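Local atomic coordinates of flavocytochrome C3 fumarate reductase (Shewanella frigidimarina, PDB entry 1QO8), a protein that catalyses, in vitro, the essentially unidirectional reduction of fumarate to succinate, using one FAD and four covalently bound c-type hemes per subunit. Residues A[363-368]-A[493-498]; A[367-372]-A[431-436]; A[379-384]-A[413-418]. All coordinates share one frame; numbering follows the deposited sequence.

Contact 1. Residues A[363-368]-A[493-498]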
# COMPACT_ATOMS: atom_id res chain seq x y z
N VAL A 363 17.18 -2.17 18.48
CA VAL A 363 17.20 -3.66 18.45
C VAL A 363 18.62 -4.12 18.29
O VAL A 363 19.36 -3.48 17.51
CB VAL A 363 16.38 -4.15 17.19
CG1 VAL A 363 16.34 -5.63 17.05
CG2 VAL A 363 14.92 -3.68 17.39
N GLY A 364 19.03 -5.24 18.93
CA GLY A 364 20.43 -5.63 18.71
C GLY A 364 20.76 -5.88 17.27
O GLY A 364 19.93 -6.43 16.56
N LYS A 365 21.93 -5.57 16.75
CA LYS A 365 22.21 -5.70 15.34
C LYS A 365 22.72 -7.12 15.06
O LYS A 365 22.43 -7.74 14.02
CB LYS A 365 23.10 -4.58 14.82
CG LYS A 365 22.68 -4.13 13.41
CD LYS A 365 23.83 -3.73 12.50
CE LYS A 365 23.44 -3.82 11.03
NZ LYS A 365 22.18 -3.07 10.69
N ASP A 366 23.37 -7.73 16.04
CA ASP A 366 23.83 -9.10 16.03
C ASP A 366 22.83 -10.08 16.64
O ASP A 366 22.46 -11.02 15.94
CB ASP A 366 25.16 -9.25 16.81
CG ASP A 366 25.41 -8.10 17.79
OD1 ASP A 366 24.40 -7.38 18.20
OD2 ASP A 366 26.65 -7.94 18.07
N SER A 367 22.53 -9.95 17.90
CA SER A 367 21.45 -10.68 18.56
C SER A 367 20.19 -9.83 18.48
O SER A 367 20.01 -8.76 19.11
CB SER A 367 21.92 -11.13 19.90
OG SER A 367 21.14 -11.84 20.82
N ARG A 368 19.19 -10.27 17.70
CA ARG A 368 18.10 -9.38 17.29
C ARG A 368 17.05 -9.26 18.33
O ARG A 368 15.85 -9.56 18.21
CB ARG A 368 17.56 -9.71 15.89
CG ARG A 368 18.62 -9.57 14.79
CD ARG A 368 18.07 -9.87 13.35
NE ARG A 368 17.46 -11.19 13.26
CZ ARG A 368 16.19 -11.55 13.37
NH1 ARG A 368 15.10 -10.75 13.58
NH2 ARG A 368 15.94 -12.88 13.22
N LYS A 493 25.74 -3.53 20.15
CA LYS A 493 25.48 -2.93 18.84
C LYS A 493 24.01 -2.89 18.49
O LYS A 493 23.33 -3.90 18.69
CB LYS A 493 26.29 -3.71 17.79
CG LYS A 493 26.28 -3.09 16.39
CD LYS A 493 27.23 -4.04 15.60
CE LYS A 493 27.73 -3.55 14.30
NZ LYS A 493 28.62 -4.64 13.68
N VAL A 494 23.43 -1.71 18.18
CA VAL A 494 21.97 -1.63 17.94
C VAL A 494 21.59 -0.86 16.71
O VAL A 494 22.39 -0.18 16.11
CB VAL A 494 21.26 -0.96 19.13
CG1 VAL A 494 21.65 -1.68 20.42
CG2 VAL A 494 21.68 0.54 19.23
N ALA A 495 20.36 -0.98 16.25
CA ALA A 495 19.78 -0.30 15.12
C ALA A 495 18.28 -0.41 15.27
O ALA A 495 17.72 -1.27 15.94
CB ALA A 495 20.34 -0.91 13.84
N PRO A 496 17.55 0.62 14.81
CA PRO A 496 16.11 0.51 14.86
C PRO A 496 15.69 -0.76 14.08
O PRO A 496 16.33 -1.14 13.13
CB PRO A 496 15.59 1.77 14.17
CG PRO A 496 16.77 2.57 13.84
CD PRO A 496 18.05 1.71 13.98
N GLY A 497 14.61 -1.41 14.57
CA GLY A 497 14.21 -2.66 13.94
C GLY A 497 12.69 -2.58 13.63
O GLY A 497 11.93 -2.15 14.49
N ILE A 498 12.36 -3.15 12.48
CA ILE A 498 10.94 -3.45 12.23
C ILE A 498 10.48 -4.40 13.28
O ILE A 498 11.10 -5.41 13.63
CB ILE A 498 10.75 -3.96 10.75
CG1 ILE A 498 11.08 -2.66 9.93
CG2 ILE A 498 9.28 -4.25 10.53
CD1 ILE A 498 11.64 -2.99 8.59
O HOH W 1 26.29 -6.32 20.39

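Contact 2. Residues A[367-372]-A[431-436]. With HEM (protoporphyrin IX containing Fe), chain C.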
# COMPACT_ATOMS: atom_id res chain seq x y z
N SER A 367 22.53 -9.95 17.90
CA SER A 367 21.45 -10.68 18.56
C SER A 367 20.19 -9.83 18.48
O SER A 367 20.01 -8.76 19.11
CB SER A 367 21.92 -11.13 19.90
OG SER A 367 21.14 -11.84 20.82
N ARG A 368 19.19 -10.27 17.70
CA ARG A 368 18.10 -9.38 17.29
C ARG A 368 17.05 -9.26 18.33
O ARG A 368 15.85 -9.56 18.21
CB ARG A 368 17.56 -9.71 15.89
CG ARG A 368 18.62 -9.57 14.79
CD ARG A 368 18.07 -9.87 13.35
NE ARG A 368 17.46 -11.19 13.26
CZ ARG A 368 16.19 -11.55 13.37
NH1 ARG A 368 15.10 -10.75 13.58
NH2 ARG A 368 15.94 -12.88 13.22
N ILE A 369 17.46 -8.78 19.50
CA ILE A 369 16.54 -8.66 20.64
C ILE A 369 16.43 -7.16 20.97
O ILE A 369 17.42 -6.46 20.71
CB ILE A 369 17.35 -9.44 21.70
CG1 ILE A 369 16.97 -10.92 21.61
CG2 ILE A 369 17.27 -8.85 23.11
CD1 ILE A 369 17.87 -11.78 22.47
N LEU A 370 15.36 -6.67 21.48
CA LEU A 370 15.07 -5.33 21.91
C LEU A 370 16.11 -4.89 22.99
O LEU A 370 16.30 -5.66 23.95
CB LEU A 370 13.66 -5.21 22.49
CG LEU A 370 12.38 -5.46 21.69
CD1 LEU A 370 11.24 -4.50 22.09
CD2 LEU A 370 12.46 -5.35 20.18
N ILE A 371 16.91 -3.89 22.75
CA ILE A 371 17.61 -3.23 23.91
C ILE A 371 16.68 -2.17 24.42
O ILE A 371 16.30 -1.23 23.73
CB ILE A 371 19.01 -2.78 23.51
CG1 ILE A 371 19.84 -4.06 23.25
CG2 ILE A 371 19.69 -2.05 24.69
CD1 ILE A 371 20.04 -4.22 21.77
N SER A 372 16.13 -2.40 25.60
CA SER A 372 15.25 -1.53 26.28
C SER A 372 15.79 -0.07 26.38
O SER A 372 16.97 0.20 26.62
CB SER A 372 15.07 -2.03 27.74
OG SER A 372 14.14 -1.11 28.30
N ASP A 431 24.57 -9.61 28.71
CA ASP A 431 25.90 -10.14 28.80
C ASP A 431 25.75 -11.70 28.71
O ASP A 431 26.60 -12.30 28.12
CB ASP A 431 26.55 -9.81 30.12
CG ASP A 431 28.05 -9.96 30.13
OD1 ASP A 431 28.69 -10.06 29.06
OD2 ASP A 431 28.66 -9.94 31.22
N HIS A 432 24.86 -12.34 29.41
CA HIS A 432 24.69 -13.79 29.41
C HIS A 432 24.29 -14.25 27.99
O HIS A 432 24.72 -15.28 27.54
CB HIS A 432 23.50 -14.27 30.27
CG HIS A 432 23.70 -14.08 31.73
ND1 HIS A 432 22.67 -13.95 32.66
CD2 HIS A 432 24.89 -13.99 32.42
CE1 HIS A 432 23.26 -13.79 33.86
NE2 HIS A 432 24.59 -13.82 33.75
N LEU A 433 23.57 -13.44 27.22
CA LEU A 433 23.29 -13.65 25.82
C LEU A 433 24.43 -13.35 24.91
O LEU A 433 24.22 -13.36 23.68
CB LEU A 433 22.02 -12.89 25.39
CG LEU A 433 20.81 -13.36 26.20
CD1 LEU A 433 19.52 -12.62 25.78
CD2 LEU A 433 20.60 -14.88 26.05
N GLU A 434 25.60 -13.06 25.43
CA GLU A 434 26.78 -12.67 24.71
C GLU A 434 26.53 -11.48 23.79
O GLU A 434 27.29 -11.28 22.82
CB GLU A 434 27.37 -13.88 23.90
CG GLU A 434 27.63 -15.12 24.77
CD GLU A 434 28.08 -16.32 23.94
OE1 GLU A 434 28.44 -16.33 22.75
OE2 GLU A 434 28.18 -17.41 24.48
N MET A 435 25.70 -10.53 24.20
CA MET A 435 25.55 -9.31 23.38
C MET A 435 26.51 -8.17 23.65
O MET A 435 26.70 -7.21 22.86
CB MET A 435 24.09 -8.88 23.63
CG MET A 435 23.14 -9.90 22.89
SD MET A 435 21.47 -9.42 23.51
CE MET A 435 21.21 -7.88 22.56
N LEU A 436 27.21 -8.27 24.80
CA LEU A 436 28.09 -7.11 25.15
C LEU A 436 29.51 -7.31 24.69
O LEU A 436 30.13 -8.33 25.10
CB LEU A 436 28.13 -6.98 26.68
CG LEU A 436 26.77 -6.78 27.34
CD1 LEU A 436 27.04 -6.40 28.78
CD2 LEU A 436 25.91 -5.81 26.49
CHA HEM C . 15.70 -14.94 25.07
CHB HEM C . 18.53 -18.84 24.46
CHC HEM C . 16.39 -19.39 20.16
CHD HEM C . 14.57 -14.89 20.39
C1A HEM C . 16.59 -15.94 25.35
C2A HEM C . 17.24 -16.27 26.60
C3A HEM C . 18.01 -17.34 26.43
C4A HEM C . 17.89 -17.72 25.02
CMA HEM C . 18.94 -18.10 27.41
CAA HEM C . 17.09 -15.42 27.91
CBA HEM C . 16.03 -15.97 28.88
CGA HEM C . 14.65 -15.73 28.30
O1A HEM C . 13.98 -16.79 28.07
O2A HEM C . 14.25 -14.54 28.09
C1B HEM C . 18.04 -19.43 23.30
C2B HEM C . 18.33 -20.78 22.83
C3B HEM C . 17.71 -20.92 21.68
C4B HEM C . 17.03 -19.70 21.33
CMB HEM C . 19.15 -21.75 23.66
CAB HEM C . 17.52 -22.20 20.76
CBB HEM C . 17.63 -23.43 21.27
C1C HEM C . 15.79 -18.21 19.78
C2C HEM C . 15.08 -17.92 18.54
C3C HEM C . 14.55 -16.70 18.64
C4C HEM C . 14.91 -16.17 19.93
CMC HEM C . 15.04 -18.94 17.40
CAC HEM C . 13.64 -15.88 17.66
CBC HEM C . 12.71 -16.45 16.91
C1D HEM C . 14.69 -14.53 21.71
C2D HEM C . 14.12 -13.29 22.28
C3D HEM C . 14.43 -13.31 23.57
C4D HEM C . 15.17 -14.52 23.86
CMD HEM C . 13.36 -12.24 21.45
CAD HEM C . 14.09 -12.24 24.66
CBD HEM C . 15.31 -11.41 25.02
CGD HEM C . 15.17 -10.34 26.13
O1D HEM C . 14.15 -9.63 26.19
O2D HEM C . 16.10 -10.21 26.96
NA HEM C . 16.97 -16.91 24.42
NB HEM C . 17.28 -18.78 22.34
NC HEM C . 15.66 -17.11 20.61
ND HEM C . 15.32 -15.25 22.68
FE HEM C . 16.24 -17.06 22.54

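Contact 3. Residues A[379-384]-A[413-418]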
# COMPACT_ATOMS: atom_id res chain seq x y z
N GLY A 379 21.45 5.50 32.38
CA GLY A 379 22.76 6.07 32.29
C GLY A 379 23.60 5.93 31.05
O GLY A 379 24.66 6.51 30.94
N ALA A 380 23.22 4.93 30.16
CA ALA A 380 24.20 4.59 29.14
C ALA A 380 24.25 5.76 28.14
O ALA A 380 23.32 6.49 27.99
CB ALA A 380 23.76 3.33 28.41
N VAL A 381 25.33 5.79 27.42
CA VAL A 381 25.67 6.66 26.35
C VAL A 381 25.46 5.93 24.98
O VAL A 381 25.64 4.72 24.97
CB VAL A 381 27.16 7.01 26.51
CG1 VAL A 381 27.78 7.80 25.36
CG2 VAL A 381 27.32 7.82 27.81
N MET A 382 25.15 6.71 23.94
CA MET A 382 25.02 6.17 22.59
C MET A 382 25.97 6.91 21.66
O MET A 382 25.95 8.13 21.62
CB MET A 382 23.56 6.26 22.10
CG MET A 382 23.35 5.47 20.78
SD MET A 382 21.59 5.36 20.40
CE MET A 382 21.08 7.07 20.34
N VAL A 383 26.75 6.09 20.97
CA VAL A 383 27.86 6.53 20.15
C VAL A 383 27.77 5.87 18.75
O VAL A 383 27.19 4.77 18.59
CB VAL A 383 29.02 6.11 21.04
CG1 VAL A 383 29.99 5.09 20.57
CG2 VAL A 383 29.64 7.28 21.80
N ASN A 384 28.27 6.56 17.74
CA ASN A 384 28.17 5.99 16.38
C ASN A 384 29.34 5.05 16.15
O ASN A 384 30.10 4.79 17.11
CB ASN A 384 28.06 7.10 15.35
CG ASN A 384 29.33 7.92 15.23
OD1 ASN A 384 30.43 7.63 15.76
ND2 ASN A 384 29.08 8.98 14.45
N TRP A 413 26.22 2.23 18.90
CA TRP A 413 26.61 1.44 20.06
C TRP A 413 26.01 1.98 21.35
O TRP A 413 26.12 3.19 21.67
CB TRP A 413 28.13 1.54 20.12
CG TRP A 413 28.91 0.84 19.06
CD1 TRP A 413 29.62 1.40 18.05
CD2 TRP A 413 29.16 -0.59 18.98
NE1 TRP A 413 30.22 0.41 17.32
CE2 TRP A 413 29.98 -0.80 17.88
CE3 TRP A 413 28.81 -1.66 19.77
CZ2 TRP A 413 30.43 -2.08 17.49
CZ3 TRP A 413 29.23 -2.94 19.42
CH2 TRP A 413 30.03 -3.13 18.26
N ILE A 414 25.47 1.14 22.22
CA ILE A 414 25.10 1.66 23.54
C ILE A 414 26.16 1.23 24.56
O ILE A 414 26.47 0.03 24.54
CB ILE A 414 23.68 1.29 23.93
CG1 ILE A 414 22.74 2.14 23.05
CG2 ILE A 414 23.43 1.49 25.41
CD1 ILE A 414 21.29 1.73 23.12
N ILE A 415 26.67 2.21 25.30
CA ILE A 415 27.98 2.12 26.02
C ILE A 415 27.85 2.49 27.49
O ILE A 415 26.90 3.22 27.72
CB ILE A 415 28.87 3.08 25.26
CG1 ILE A 415 29.60 2.03 24.41
CG2 ILE A 415 29.78 4.27 25.55
CD1 ILE A 415 29.39 2.41 23.00
N PHE A 416 28.56 1.77 28.37
CA PHE A 416 28.35 2.03 29.79
C PHE A 416 29.53 1.42 30.54
O PHE A 416 30.31 0.70 29.88
CB PHE A 416 27.00 1.64 30.38
CG PHE A 416 26.67 0.21 30.01
CD1 PHE A 416 27.18 -0.85 30.74
CD2 PHE A 416 25.91 -0.03 28.84
CE1 PHE A 416 26.82 -2.16 30.32
CE2 PHE A 416 25.55 -1.33 28.46
CZ PHE A 416 26.03 -2.39 29.19
N ASP A 417 29.68 1.71 31.85
CA ASP A 417 30.88 1.11 32.50
C ASP A 417 30.34 0.18 33.55
O ASP A 417 29.11 -0.01 33.59
CB ASP A 417 31.74 2.26 33.05
CG ASP A 417 31.17 2.90 34.30
OD1 ASP A 417 29.96 2.77 34.68
OD2 ASP A 417 31.97 3.61 34.99
N ASN A 418 31.10 -0.38 34.48
CA ASN A 418 30.71 -1.30 35.56
C ASN A 418 29.75 -0.76 36.53
O ASN A 418 29.05 -1.53 37.21
CB ASN A 418 31.96 -1.81 36.34
CG ASN A 418 31.85 -2.75 37.52
OD1 ASN A 418 32.63 -3.59 38.00
ND2 ASN A 418 30.77 -2.89 38.30

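Contact 1. Residues A[363-368]-A[493-498]
The flat carbonyl of Lys493 is met from above by the chain at Lys365: Lys365 N donates to Lys493 O at 2.9 Å from 44° out of the carbonyl plane, so no lone pair is used squarely. The same oxygen receives a CA-H contact from Gly364 CA. The Asp366 side chain, ending in the second flat group, a carboxylate, crosses that of Lys493 obliquely, with OD1 3.7 Å from Lys493 O. Asp366 OD2 accepts a hydrogen bond from a water that in turn accepts one from Lys493 N, a one-water link between the turn and the strand. The Lys493 chain is extended, leaving NZ 5.8 Å from Asp366 OD2 without a salt bridge; the lysine makes a cation-pi contact with Phe411.

The backbone is an antiparallel pairing of the end of strand 357-364 with strand 489-505. Val363 and Ala495 form a hydrogen-bonded pair, Val363 N reaching Ala495 O at 2.7 Å and Ala495 N reaching Val363 O at 3.0 Å. Just past the strand end, Lys365 CG lies 4.0 Å from Ala495 CB. Because Val363 CG1 is anti to the backbone N (chi1 179°), CG2 turns onto Gly497 and stops 3.6 Å from Gly497 N. A side chain on Gly497 would collide with that methyl, and one on Gly364 with Ser367 O. Across the strand, Val494 bonds through its backbone to Ala412.

Val363 lies close to His360, a probable succinate ligand. The junction therefore rests mainly on main-chain bonds, one bridging water and close packing on Gly497; attraction between Asp366 and Lys493 is probably only long-range.

Contact 2. Residues A[367-372]-A[431-436]
Torsions bring Met435 and Ser367 together: Met435 CG stands anti to its carbonyl carbon (chi1 -73°), which with an extended chi2 lays SD alongside Ser367; the bend at chi3 (75°) turns CE toward Ile371. Ser367 CB and Met435 CG are tightly packed at 3.5 Å, and Ser367 OG lies 3.6 Å from Met435 SD. Ile371 CD1 and Met435 CE meet tip to tip at 3.9 Å. In 431-436 helix 425-432 ends in a Schellman motif, with Glu434 at positive phi, Glu434 N bonded to Asp431 O and Met435 N to Tyr430 O, and Leu433 and Met435 both face 367-372 from this turn. Opposite it, an inverse gamma turn centred on Arg368 turns the chain between Ser367 and Ile369. Ile369 and Leu433 cross at about a right angle, their CD1 atoms 3.8 Å apart, and both line the heme pocket: Ile369 CD1 touches propionate carbon CBD at 3.6 Å, while Leu433 CD2 lies 3.6 Å from pyrrole carbon C3A. An alanine at Ile369 takes away every carbon beyond CB and would probably open a gap between Leu433 and the propionate arm, leaving that arm freer to turn. Ile369 also packs on His83, an axial ligand of heme c #4.

Contact 3. Residues A[379-384]-A[413-418]
Four main-chain hydrogen bonds tie Val381 and Val383 to Ile415 and Trp413. The straightest runs from Trp413 N to Val383 O, 2.7 Å long with 176° at the hydrogen; Ile415 N to Val381 O is equally short at 2.7 Å. The return bonds, Val381 N to Ile415 O and Val383 N to Trp413 O, are each 3.0 Å. This is a two-strand antiparallel unit of a mixed sheet, in which Val381-Ile415 and Val383-Trp413 are hydrogen-bonded pairs and Met382-Ile414 is the non-hydrogen-bonded pair between them. The short strand axes diverge from strict antiparallel, with 138° between their directions. In the middle pair Met382 CA points its hydrogen at Trp413 O.

Side chains pack on both faces. On one, Val383 CG1 packs against both Ile415 CD1, 3.7 Å away, and Trp413 CB, while Ile415 CG2 reaches back to Val381 CB. Helix 453-469 covers this face through Tyr463 and Thr459. On the other face, Met382 CG lies against Ile414 CG1; Met382 CG is anti to the backbone N (chi1 -170°), which sends the thioether end away from strand 412-417, with a bend at chi3 turning the methyl. Ile414 CG2 meets Ala380 CB at 3.5 Å, and Val375 of helix 374-377 touches both residues. Ala380 follows Gly379, whose positive phi closes that helix in a Schellman motif.

Strand 412-417 is flanked on its other side by strand 489-505; Asp417 is the N-cap of helix 418-423. At the opposite end of the pairing, the Trp413 indole turns its edge to the backbone of Asn384, with Asn384 O in the ring plane and 3.6 Å from Trp413 CD1.

Overall arrangement
Strand 489-505 joins contacts 1 and 3: it pairs with strand 357-364 in contact 1, and with strand 412-417, the inner strand of contact 3, along its other side. Lys493 CB touches Trp413 CZ3 at 3.4 Å. Contacts 1 and 2, with centres about 9 Å apart, share Ser367 and Arg368; Gly364 N probably bonds to Ile369 O at 2.7 Å, and Ile371 CD1 packs on Val494. Contact 3 is more remote, its centre about 14 Å from that of contact 2. Contacts 1 and 2 approach the cofactors: the side chain of Ile369 touches a heme and lies about 7 Å from FAD, and that of Val363 is about 8 Å from FAD and from a heme. Ser372 of contact 2 probably binds fumarate.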